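PDB 3DTY: oxidoreductase, Gfo/Idh/MocA family from Pseudomonas syringae pv. tomato, which binds magnesium and probably catalyses an NAD(P)-dependent oxidation or reduction of a substrate not yet identified. Local coordinates for residues L150-R155 with Y338-L343; Y143-H148 with M171-G176; I101-L106 with R129-K134. All coordinates share one frame; numbering follows the deposited sequence.

In the fold
Contacts 1 and 2 share the run of chain from the 143-148 turn into helix 149-159, which leads on to strand 166-174 of the large mixed sheet; contact 1 goes on to helix 330-349, which packs on the Rossmann side. They touch through I151 and Y145. Contact 2 is buried and joins two aromatic rings, whereas contact 1 is only partly buried and spans its wider gap with a charged pair and a water. Contact 3 lies apart, its centre about 23 Å from that of contact 1 and about 27 Å from that of contact 2. It is partly buried, pairs two Rossmann-domain helices through aliphatic side chains, and has the largest interface of the three, 193 Å².

Contact 1: residues L150-R155 with Y338-L343; sequences LIEQAR and YYRFAL
E152 and R340 meet between two helical segments whose backbones stay far apart: the nearest alpha carbons, those of these same two residues, are 13.3 Å from each other. Both segments are regular helix, with i+4 to i bonds, N-H to C=O, such as A154 N to L150 O and A342 N to Y338 O. The two long side chains of E152 and R340 span the gap and account for the 74 Å² buried between the segments.

R340 reaches across with its chain extended from CG to NE, while E152 comes from the opposite direction with a bend at chi2 (-57°). Their salt bridge is long, E152 OE2 to R340 NH1 at 3.5 Å, and the carboxylate and guanidinium planes stand 81° apart, so the two groups do not form a flat paired bridge. A water bridges the two groups: it donates to E152 OE2 at 2.7 Å and accepts from R340 NH1 at 2.8 Å, lying in the guanidinium plane at its edge.

Each charge has a further partner, E152 OE1 with R360 and R340 NH2 with D319. With carboxylates and guanidinium groups alternating, both residues of the pair are probably kept ionised. The arrangement is a water-assisted, networked salt bridge between helix 149-159 and helix 330-349 of a Gfo/Idh/MocA-type two-domain oxidoreductase, away from the magnesium site.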
loop_
_atom_site.group_PDB
_atom_site.type_symbol
_atom_site.label_atom_id
_atom_site.label_comp_id
_atom_site.label_asym_id
_atom_site.label_seq_id
_atom_site.Cartn_x
_atom_site.Cartn_y
_atom_site.Cartn_z
ATOM N N LEU A 150 -8.272 -17.485 0.939
ATOM C CA LEU A 150 -6.903 -17.365 1.413
ATOM C C LEU A 150 -6.709 -17.846 2.855
ATOM O O LEU A 150 -5.593 -18.200 3.253
ATOM C CB LEU A 150 -6.411 -15.935 1.210
ATOM C CG LEU A 150 -6.227 -15.631 -0.294
ATOM C CD1 LEU A 150 -5.813 -14.193 -0.499
ATOM C CD2 LEU A 150 -5.171 -16.580 -0.893
ATOM N N ILE A 151 -7.788 -17.887 3.634
ATOM C CA ILE A 151 -7.675 -18.388 4.995
ATOM C C ILE A 151 -7.285 -19.870 4.898
ATOM O O ILE A 151 -6.481 -20.361 5.692
ATOM C CB ILE A 151 -9.012 -18.270 5.782
ATOM C CG1 ILE A 151 -9.461 -16.805 5.854
ATOM C CG2 ILE A 151 -8.837 -18.841 7.192
ATOM C CD1 ILE A 151 -8.441 -15.870 6.503
ATOM N N GLU A 152 -7.862 -20.579 3.926
ATOM C CA GLU A 152 -7.546 -21.997 3.725
ATOM C C GLU A 152 -6.115 -22.140 3.224
ATOM O O GLU A 152 -5.414 -23.092 3.575
ATOM C CB GLU A 152 -8.478 -22.647 2.696
ATOM C CG GLU A 152 -9.887 -22.955 3.170
ATOM C CD GLU A 152 -9.928 -23.858 4.392
ATOM O OE1 GLU A 152 -9.017 -24.705 4.553
ATOM O OE2 GLU A 152 -10.887 -23.722 5.183
ATOM N N GLN A 153 -5.687 -21.199 2.384
ATOM C CA GLN A 153 -4.334 -21.235 1.848
ATOM C C GLN A 153 -3.337 -21.178 2.999
ATOM O O GLN A 153 -2.384 -21.945 3.045
ATOM C CB GLN A 153 -4.102 -20.063 0.896
ATOM C CG GLN A 153 -2.688 -20.006 0.307
ATOM C CD GLN A 153 -2.311 -21.260 -0.466
ATOM O OE1 GLN A 153 -3.176 -22.010 -0.931
ATOM N NE2 GLN A 153 -1.015 -21.481 -0.628
ATOM N N ALA A 154 -3.575 -20.256 3.927
ATOM C CA ALA A 154 -2.719 -20.091 5.095
ATOM C C ALA A 154 -2.682 -21.386 5.917
ATOM O O ALA A 154 -1.620 -21.818 6.368
ATOM C CB ALA A 154 -3.239 -18.942 5.953
ATOM N N ARG A 155 -3.846 -21.996 6.111
ATOM C CA ARG A 155 -3.929 -23.242 6.870
ATOM C C ARG A 155 -3.028 -24.296 6.231
ATOM O O ARG A 155 -2.242 -24.954 6.921
ATOM C CB ARG A 155 -5.370 -23.763 6.903
ATOM C CG ARG A 155 -5.553 -25.110 7.624
ATOM C CD ARG A 155 -7.015 -25.533 7.566
ATOM N NE ARG A 155 -7.235 -26.909 8.003
ATOM C CZ ARG A 155 -7.838 -27.262 9.139
ATOM N NH1 ARG A 155 -8.296 -26.338 9.980
ATOM N NH2 ARG A 155 -7.991 -28.548 9.424
ATOM N N TYR A 338 -22.027 -20.842 4.344
ATOM C CA TYR A 338 -23.326 -21.502 4.335
ATOM C C TYR A 338 -23.305 -22.804 3.537
ATOM O O TYR A 338 -24.052 -23.733 3.839
ATOM C CB TYR A 338 -24.407 -20.577 3.774
ATOM C CG TYR A 338 -25.276 -19.949 4.846
ATOM C CD1 TYR A 338 -24.923 -18.743 5.453
ATOM C CD2 TYR A 338 -26.443 -20.577 5.268
ATOM C CE1 TYR A 338 -25.730 -18.175 6.463
ATOM C CE2 TYR A 338 -27.244 -20.027 6.266
ATOM C CZ TYR A 338 -26.888 -18.832 6.857
ATOM O OH TYR A 338 -27.703 -18.312 7.841
ATOM N N TYR A 339 -22.455 -22.865 2.520
ATOM C CA TYR A 339 -22.351 -24.064 1.707
ATOM C C TYR A 339 -21.767 -25.195 2.548
ATOM O O TYR A 339 -22.171 -26.346 2.410
ATOM C CB TYR A 339 -21.466 -23.817 0.484
ATOM C CG TYR A 339 -21.364 -25.013 -0.438
ATOM C CD1 TYR A 339 -22.487 -25.494 -1.107
ATOM C CD2 TYR A 339 -20.147 -25.671 -0.633
ATOM C CE1 TYR A 339 -22.401 -26.599 -1.947
ATOM C CE2 TYR A 339 -20.050 -26.776 -1.470
ATOM C CZ TYR A 339 -21.181 -27.235 -2.122
ATOM O OH TYR A 339 -21.098 -28.339 -2.936
ATOM N N ARG A 340 -20.817 -24.864 3.417
ATOM C CA ARG A 340 -20.207 -25.871 4.277
ATOM C C ARG A 340 -21.205 -26.312 5.331
ATOM O O ARG A 340 -21.242 -27.481 5.707
ATOM C CB ARG A 340 -18.938 -25.328 4.931
ATOM C CG ARG A 340 -17.799 -25.207 3.949
ATOM C CD ARG A 340 -16.586 -24.571 4.567
ATOM N NE ARG A 340 -15.577 -24.286 3.552
ATOM C CZ ARG A 340 -14.488 -23.559 3.775
ATOM N NH1 ARG A 340 -14.271 -23.047 4.980
ATOM N NH2 ARG A 340 -13.623 -23.339 2.793
ATOM N N PHE A 341 -22.012 -25.370 5.806
ATOM C CA PHE A 341 -23.035 -25.691 6.783
ATOM C C PHE A 341 -23.936 -26.761 6.144
ATOM O O PHE A 341 -24.279 -27.757 6.775
ATOM C CB PHE A 341 -23.866 -24.446 7.129
ATOM C CG PHE A 341 -23.141 -23.430 7.980
ATOM C CD1 PHE A 341 -22.168 -23.826 8.898
ATOM C CD2 PHE A 341 -23.482 -22.079 7.909
ATOM C CE1 PHE A 341 -21.551 -22.894 9.735
ATOM C CE2 PHE A 341 -22.873 -21.138 8.742
ATOM C CZ PHE A 341 -21.905 -21.543 9.657
ATOM N N ALA A 342 -24.293 -26.554 4.878
ATOM C CA ALA A 342 -25.155 -27.491 4.157
ATOM C C ALA A 342 -24.483 -28.857 4.008
ATOM O O ALA A 342 -25.133 -29.892 4.132
ATOM C CB ALA A 342 -25.514 -26.927 2.779
ATOM N N LEU A 343 -23.184 -28.857 3.732
ATOM C CA LEU A 343 -22.451 -30.111 3.594
ATOM C C LEU A 343 -22.416 -30.827 4.945
ATOM O O LEU A 343 -22.564 -32.047 5.017
ATOM C CB LEU A 343 -21.021 -29.847 3.096
ATOM C CG LEU A 343 -20.901 -29.374 1.642
ATOM C CD1 LEU A 343 -19.435 -29.100 1.278
ATOM C CD2 LEU A 343 -21.507 -30.428 0.725
HETATM O O HOH W 1 -12.323 -22.086 6.765
#

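Contact 2: residues Y143-H148 with M171-G176; sequences YGYAGH and MQFAHG
The rings of Y145 and F173 form an offset edge-to-face pair, with the edge of F173 toward the face of Y145, centroids 5.9 Å apart and planes at 80°. The nearest ring carbons are Y145 CE2 and F173 CE2, at 3.9 Å. Y145 OH lies at the edge of the phenylalanine ring, close to its plane and 3.9 Å from F173 CZ; no hydrogen bond crosses between the segments.

The CA atoms of Y145 and F173 are 11.6 Å apart, and both side chains set out toward the other segment. In F173, CG lies opposite the backbone N (chi1 -165°), which carries the ring off the strand into the gap.

Y145 sits in the short 3-10 turn 144-147, defined by bonds such as G147 N to G144 O, between strand 139-141, an outermost strand of the parallel Rossmann sheet, and helix 149-159. F173 belongs to strand 166-174 of the mixed sheet of the C-terminal alpha/beta domain, so the ring pair joins that sheet to the connection leaving the Rossmann sheet.

Around the pair, H210 meets the Y145 ring edge-to-face and H270 meets the F173 ring. Backbone bonds to W260 and S262 hold F173 in its sheet, and H326 of a second subunit packs on Y145.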
loop_
_atom_site.group_PDB
_atom_site.type_symbol
_atom_site.label_atom_id
_atom_site.label_comp_id
_atom_site.label_asym_id
_atom_site.label_seq_id
_atom_site.Cartn_x
_atom_site.Cartn_y
_atom_site.Cartn_z
ATOM N N TYR A 143 -18.932 -17.211 11.836
ATOM C CA TYR A 143 -17.611 -16.585 11.834
ATOM C C TYR A 143 -17.299 -16.611 10.333
ATOM O O TYR A 143 -16.408 -17.319 9.872
ATOM C CB TYR A 143 -16.603 -17.431 12.624
ATOM C CG TYR A 143 -16.852 -17.476 14.123
ATOM C CD1 TYR A 143 -16.870 -16.306 14.884
ATOM C CD2 TYR A 143 -17.066 -18.689 14.782
ATOM C CE1 TYR A 143 -17.098 -16.340 16.263
ATOM C CE2 TYR A 143 -17.291 -18.735 16.164
ATOM C CZ TYR A 143 -17.307 -17.556 16.895
ATOM O OH TYR A 143 -17.539 -17.590 18.254
ATOM N N GLY A 144 -18.087 -15.839 9.588
ATOM C CA GLY A 144 -17.997 -15.784 8.140
ATOM C C GLY A 144 -16.738 -15.332 7.437
ATOM O O GLY A 144 -16.623 -15.527 6.229
ATOM N N TYR A 145 -15.806 -14.713 8.156
ATOM C CA TYR A 145 -14.570 -14.272 7.521
ATOM C C TYR A 145 -13.769 -15.500 7.111
ATOM O O TYR A 145 -12.951 -15.444 6.194
ATOM C CB TYR A 145 -13.780 -13.383 8.480
ATOM C CG TYR A 145 -14.502 -12.081 8.774
ATOM C CD1 TYR A 145 -14.565 -11.072 7.814
ATOM C CD2 TYR A 145 -15.178 -11.887 9.981
ATOM C CE1 TYR A 145 -15.278 -9.913 8.039
ATOM C CE2 TYR A 145 -15.901 -10.726 10.218
ATOM C CZ TYR A 145 -15.945 -9.746 9.241
ATOM O OH TYR A 145 -16.658 -8.603 9.453
ATOM N N ALA A 146 -14.031 -16.613 7.790
ATOM C CA ALA A 146 -13.363 -17.879 7.500
ATOM C C ALA A 146 -13.783 -18.414 6.127
ATOM O O ALA A 146 -13.235 -19.404 5.635
ATOM C CB ALA A 146 -13.692 -18.896 8.582
ATOM N N GLY A 147 -14.760 -17.760 5.507
ATOM C CA GLY A 147 -15.211 -18.181 4.190
ATOM C C GLY A 147 -14.277 -17.712 3.082
ATOM O O GLY A 147 -14.403 -18.135 1.932
ATOM N N HIS A 148 -13.342 -16.827 3.412
ATOM C CA HIS A 148 -12.390 -16.338 2.411
ATOM C C HIS A 148 -11.349 -17.419 2.094
ATOM O O HIS A 148 -10.704 -17.952 2.996
ATOM C CB HIS A 148 -11.697 -15.067 2.910
ATOM C CG HIS A 148 -12.560 -13.843 2.847
ATOM N ND1 HIS A 148 -12.987 -13.296 1.656
ATOM C CD2 HIS A 148 -13.084 -13.069 3.828
ATOM C CE1 HIS A 148 -13.739 -12.238 1.907
ATOM N NE2 HIS A 148 -13.814 -12.079 3.216
HETATM N N MSE A 171 -3.436 -11.247 16.534
HETATM C CA MSE A 171 -4.762 -10.981 16.008
HETATM C C MSE A 171 -5.319 -9.636 16.443
HETATM O O MSE A 171 -4.969 -9.107 17.495
HETATM C CB MSE A 171 -5.728 -12.076 16.472
HETATM C CG MSE A 171 -5.440 -13.430 15.891
HETATM SE SE MSE A 171 -6.065 -14.813 17.029
HETATM C CE MSE A 171 -4.673 -14.786 18.369
ATOM N N GLN A 172 -6.201 -9.090 15.620
ATOM C CA GLN A 172 -6.839 -7.839 15.958
ATOM C C GLN A 172 -8.072 -7.628 15.105
ATOM O O GLN A 172 -8.145 -8.086 13.965
ATOM C CB GLN A 172 -5.893 -6.652 15.751
ATOM C CG GLN A 172 -5.700 -6.258 14.294
ATOM C CD GLN A 172 -5.131 -4.862 14.127
ATOM O OE1 GLN A 172 -5.737 -4.011 13.471
ATOM N NE2 GLN A 172 -3.964 -4.618 14.718
ATOM N N PHE A 173 -9.050 -6.962 15.697
ATOM C CA PHE A 173 -10.262 -6.576 15.014
ATOM C C PHE A 173 -10.539 -5.294 15.762
ATOM O O PHE A 173 -11.163 -5.283 16.829
ATOM C CB PHE A 173 -11.407 -7.564 15.204
ATOM C CG PHE A 173 -12.536 -7.358 14.221
ATOM C CD1 PHE A 173 -12.844 -6.077 13.763
ATOM C CD2 PHE A 173 -13.279 -8.432 13.748
ATOM C CE1 PHE A 173 -13.881 -5.871 12.846
ATOM C CE2 PHE A 173 -14.316 -8.241 12.834
ATOM C CZ PHE A 173 -14.617 -6.958 12.380
ATOM N N ALA A 174 -10.031 -4.208 15.201
ATOM C CA ALA A 174 -10.162 -2.917 15.838
ATOM C C ALA A 174 -10.630 -1.827 14.892
ATOM O O ALA A 174 -9.853 -1.298 14.105
ATOM C CB ALA A 174 -8.829 -2.535 16.453
ATOM N N HIS A 175 -11.915 -1.506 14.974
ATOM C CA HIS A 175 -12.485 -0.460 14.151
ATOM C C HIS A 175 -12.756 0.733 15.077
ATOM O O HIS A 175 -12.583 0.628 16.298
ATOM C CB HIS A 175 -13.772 -0.963 13.488
ATOM C CG HIS A 175 -14.872 -1.283 14.449
ATOM N ND1 HIS A 175 -15.770 -0.336 14.896
ATOM C CD2 HIS A 175 -15.236 -2.450 15.033
ATOM C CE1 HIS A 175 -16.642 -0.907 15.707
ATOM N NE2 HIS A 175 -16.340 -2.191 15.808
ATOM N N GLY A 176 -13.162 1.862 14.508
ATOM C CA GLY A 176 -13.418 3.031 15.328
ATOM C C GLY A 176 -14.812 3.622 15.229
ATOM O O GLY A 176 -15.031 4.764 15.632
#

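Contact 3: residues I101-L106 with R129-K134; sequences ITKAAL and RELSHK
L106 and L131 join two neighbouring helices of the NAD-binding Rossmann domain. Helix 98-107 links strand 88-92 to strand 111-114, and helix 122-134 links strand 111-114 to strand 139-141, so the contact packs side by side the helices of two successive beta-alpha-beta crossovers that share strand 111-114. The segment axes run nearly parallel, with an angle of 16° and a closest approach of 9.8 Å. The alpha carbons come nearest at L106 and S132, 6.4 Å apart, and 193 Å² is buried in all.

The apolar contacts carry the interface. L106 points toward the other helix and its CD1 does most of the touching, lying 3.8 Å from L131 CB and at the same distance from S132 N; this methyl therefore packs against backbone as well as side chain. Its CD2 branch lies beside S132 CA. L131 points back toward helix 98-107, so the two leucines meet at an oblique angle, the methyl of one against the CB of the other.

The polar residues join in through carbon or look elsewhere. S132 OG is hydrogen-bonded to R137 O, beyond the end of its helix, and L106 also touches R137. K103 keeps its aliphatic chain extended through chi3 and turns only at chi4 (-68°), where NZ forms a salt bridge with E107 on its own helix. N127, which together with E123 binds magnesium, lies on the same helix as L131, about 5 Å away between side chains. The closest approach across the interface belongs to the aliphatic part of K103, whose CG is 3.5 Å from L131 CD1, tighter than usual for two carbons.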
loop_
_atom_site.group_PDB
_atom_site.type_symbol
_atom_site.label_atom_id
_atom_site.label_comp_id
_atom_site.label_asym_id
_atom_site.label_seq_id
_atom_site.Cartn_x
_atom_site.Cartn_y
_atom_site.Cartn_z
ATOM N N ILE A 101 -33.417 -20.087 21.769
ATOM C CA ILE A 101 -33.907 -20.441 20.446
ATOM C C ILE A 101 -33.133 -21.634 19.890
ATOM O O ILE A 101 -33.728 -22.565 19.358
ATOM C CB ILE A 101 -33.829 -19.236 19.492
ATOM C CG1 ILE A 101 -34.735 -18.120 20.028
ATOM C CG2 ILE A 101 -34.243 -19.650 18.091
ATOM C CD1 ILE A 101 -34.752 -16.853 19.202
ATOM N N THR A 102 -31.811 -21.622 20.036
ATOM C CA THR A 102 -31.000 -22.738 19.552
ATOM C C THR A 102 -31.413 -24.028 20.263
ATOM O O THR A 102 -31.466 -25.093 19.652
ATOM C CB THR A 102 -29.499 -22.507 19.802
ATOM O OG1 THR A 102 -29.063 -21.337 19.094
ATOM C CG2 THR A 102 -28.684 -23.719 19.322
ATOM N N LYS A 103 -31.702 -23.926 21.558
ATOM C CA LYS A 103 -32.114 -25.091 22.338
ATOM C C LYS A 103 -33.434 -25.651 21.806
ATOM O O LYS A 103 -33.553 -26.851 21.551
ATOM C CB LYS A 103 -32.275 -24.704 23.808
ATOM C CG LYS A 103 -32.548 -25.864 24.765
ATOM C CD LYS A 103 -32.456 -25.382 26.213
ATOM C CE LYS A 103 -32.867 -26.459 27.191
ATOM N NZ LYS A 103 -34.319 -26.763 27.092
ATOM N N ALA A 104 -34.419 -24.774 21.643
ATOM C CA ALA A 104 -35.730 -25.166 21.135
ATOM C C ALA A 104 -35.602 -25.790 19.745
ATOM O O ALA A 104 -36.214 -26.813 19.452
ATOM C CB ALA A 104 -36.657 -23.946 21.082
ATOM N N ALA A 105 -34.803 -25.170 18.888
ATOM C CA ALA A 105 -34.605 -25.687 17.544
ATOM C C ALA A 105 -34.001 -27.088 17.589
ATOM O O ALA A 105 -34.471 -27.987 16.896
ATOM C CB ALA A 105 -33.706 -24.756 16.749
ATOM N N LEU A 106 -32.955 -27.274 18.389
ATOM C CA LEU A 106 -32.319 -28.587 18.491
ATOM C C LEU A 106 -33.305 -29.631 19.026
ATOM O O LEU A 106 -33.414 -30.742 18.490
ATOM C CB LEU A 106 -31.090 -28.527 19.406
ATOM C CG LEU A 106 -29.827 -27.823 18.890
ATOM C CD1 LEU A 106 -28.778 -27.776 19.996
ATOM C CD2 LEU A 106 -29.277 -28.571 17.668
ATOM N N ARG A 129 -24.220 -28.057 23.102
ATOM C CA ARG A 129 -23.352 -29.090 22.541
ATOM C C ARG A 129 -23.915 -30.471 22.894
ATOM O O ARG A 129 -23.947 -31.374 22.053
ATOM C CB ARG A 129 -21.932 -28.951 23.098
ATOM C CG ARG A 129 -21.018 -30.122 22.762
ATOM C CD ARG A 129 -19.690 -30.017 23.496
ATOM N NE ARG A 129 -18.705 -29.287 22.720
ATOM C CZ ARG A 129 -17.546 -28.852 23.201
ATOM N NH1 ARG A 129 -17.227 -29.068 24.472
ATOM N NH2 ARG A 129 -16.696 -28.215 22.402
ATOM N N GLU A 130 -24.344 -30.633 24.146
ATOM C CA GLU A 130 -24.936 -31.892 24.597
ATOM C C GLU A 130 -26.173 -32.211 23.742
ATOM O O GLU A 130 -26.313 -33.321 23.217
ATOM C CB GLU A 130 -25.345 -31.790 26.073
ATOM C CG GLU A 130 -24.223 -32.037 27.086
ATOM C CD GLU A 130 -24.498 -31.402 28.459
ATOM O OE1 GLU A 130 -25.673 -31.367 28.892
ATOM O OE2 GLU A 130 -23.528 -30.942 29.106
ATOM N N LEU A 131 -27.061 -31.232 23.604
ATOM C CA LEU A 131 -28.282 -31.404 22.815
ATOM C C LEU A 131 -27.979 -31.666 21.345
ATOM O O LEU A 131 -28.675 -32.443 20.682
ATOM C CB LEU A 131 -29.160 -30.163 22.924
ATOM C CG LEU A 131 -29.829 -29.945 24.280
ATOM C CD1 LEU A 131 -30.432 -28.554 24.311
ATOM C CD2 LEU A 131 -30.902 -31.008 24.518
ATOM N N SER A 132 -26.942 -31.009 20.840
ATOM C CA SER A 132 -26.552 -31.177 19.450
ATOM C C SER A 132 -26.175 -32.631 19.180
ATOM O O SER A 132 -26.583 -33.209 18.176
ATOM C CB SER A 132 -25.369 -30.268 19.113
ATOM O OG SER A 132 -25.006 -30.422 17.753
ATOM N N HIS A 133 -25.401 -33.223 20.080
ATOM C CA HIS A 133 -24.998 -34.608 19.897
ATOM C C HIS A 133 -26.194 -35.538 20.095
ATOM O O HIS A 133 -26.375 -36.495 19.348
ATOM C CB HIS A 133 -23.873 -34.977 20.873
ATOM C CG HIS A 133 -22.594 -34.231 20.635
ATOM N ND1 HIS A 133 -22.044 -34.078 19.382
ATOM C CD2 HIS A 133 -21.749 -33.611 21.493
ATOM C CE1 HIS A 133 -20.916 -33.394 19.477
ATOM N NE2 HIS A 133 -20.715 -33.099 20.747
ATOM N N LYS A 134 -27.020 -35.238 21.090
ATOM C CA LYS A 134 -28.194 -36.053 21.385
ATOM C C LYS A 134 -29.171 -36.122 20.221
ATOM O O LYS A 134 -29.653 -37.197 19.852
ATOM C CB LYS A 134 -28.929 -35.489 22.608
ATOM C CG LYS A 134 -30.223 -36.215 22.948
ATOM C CD LYS A 134 -30.941 -35.545 24.103
ATOM C CE LYS A 134 -32.198 -36.307 24.496
ATOM N NZ LYS A 134 -32.943 -35.615 25.589
#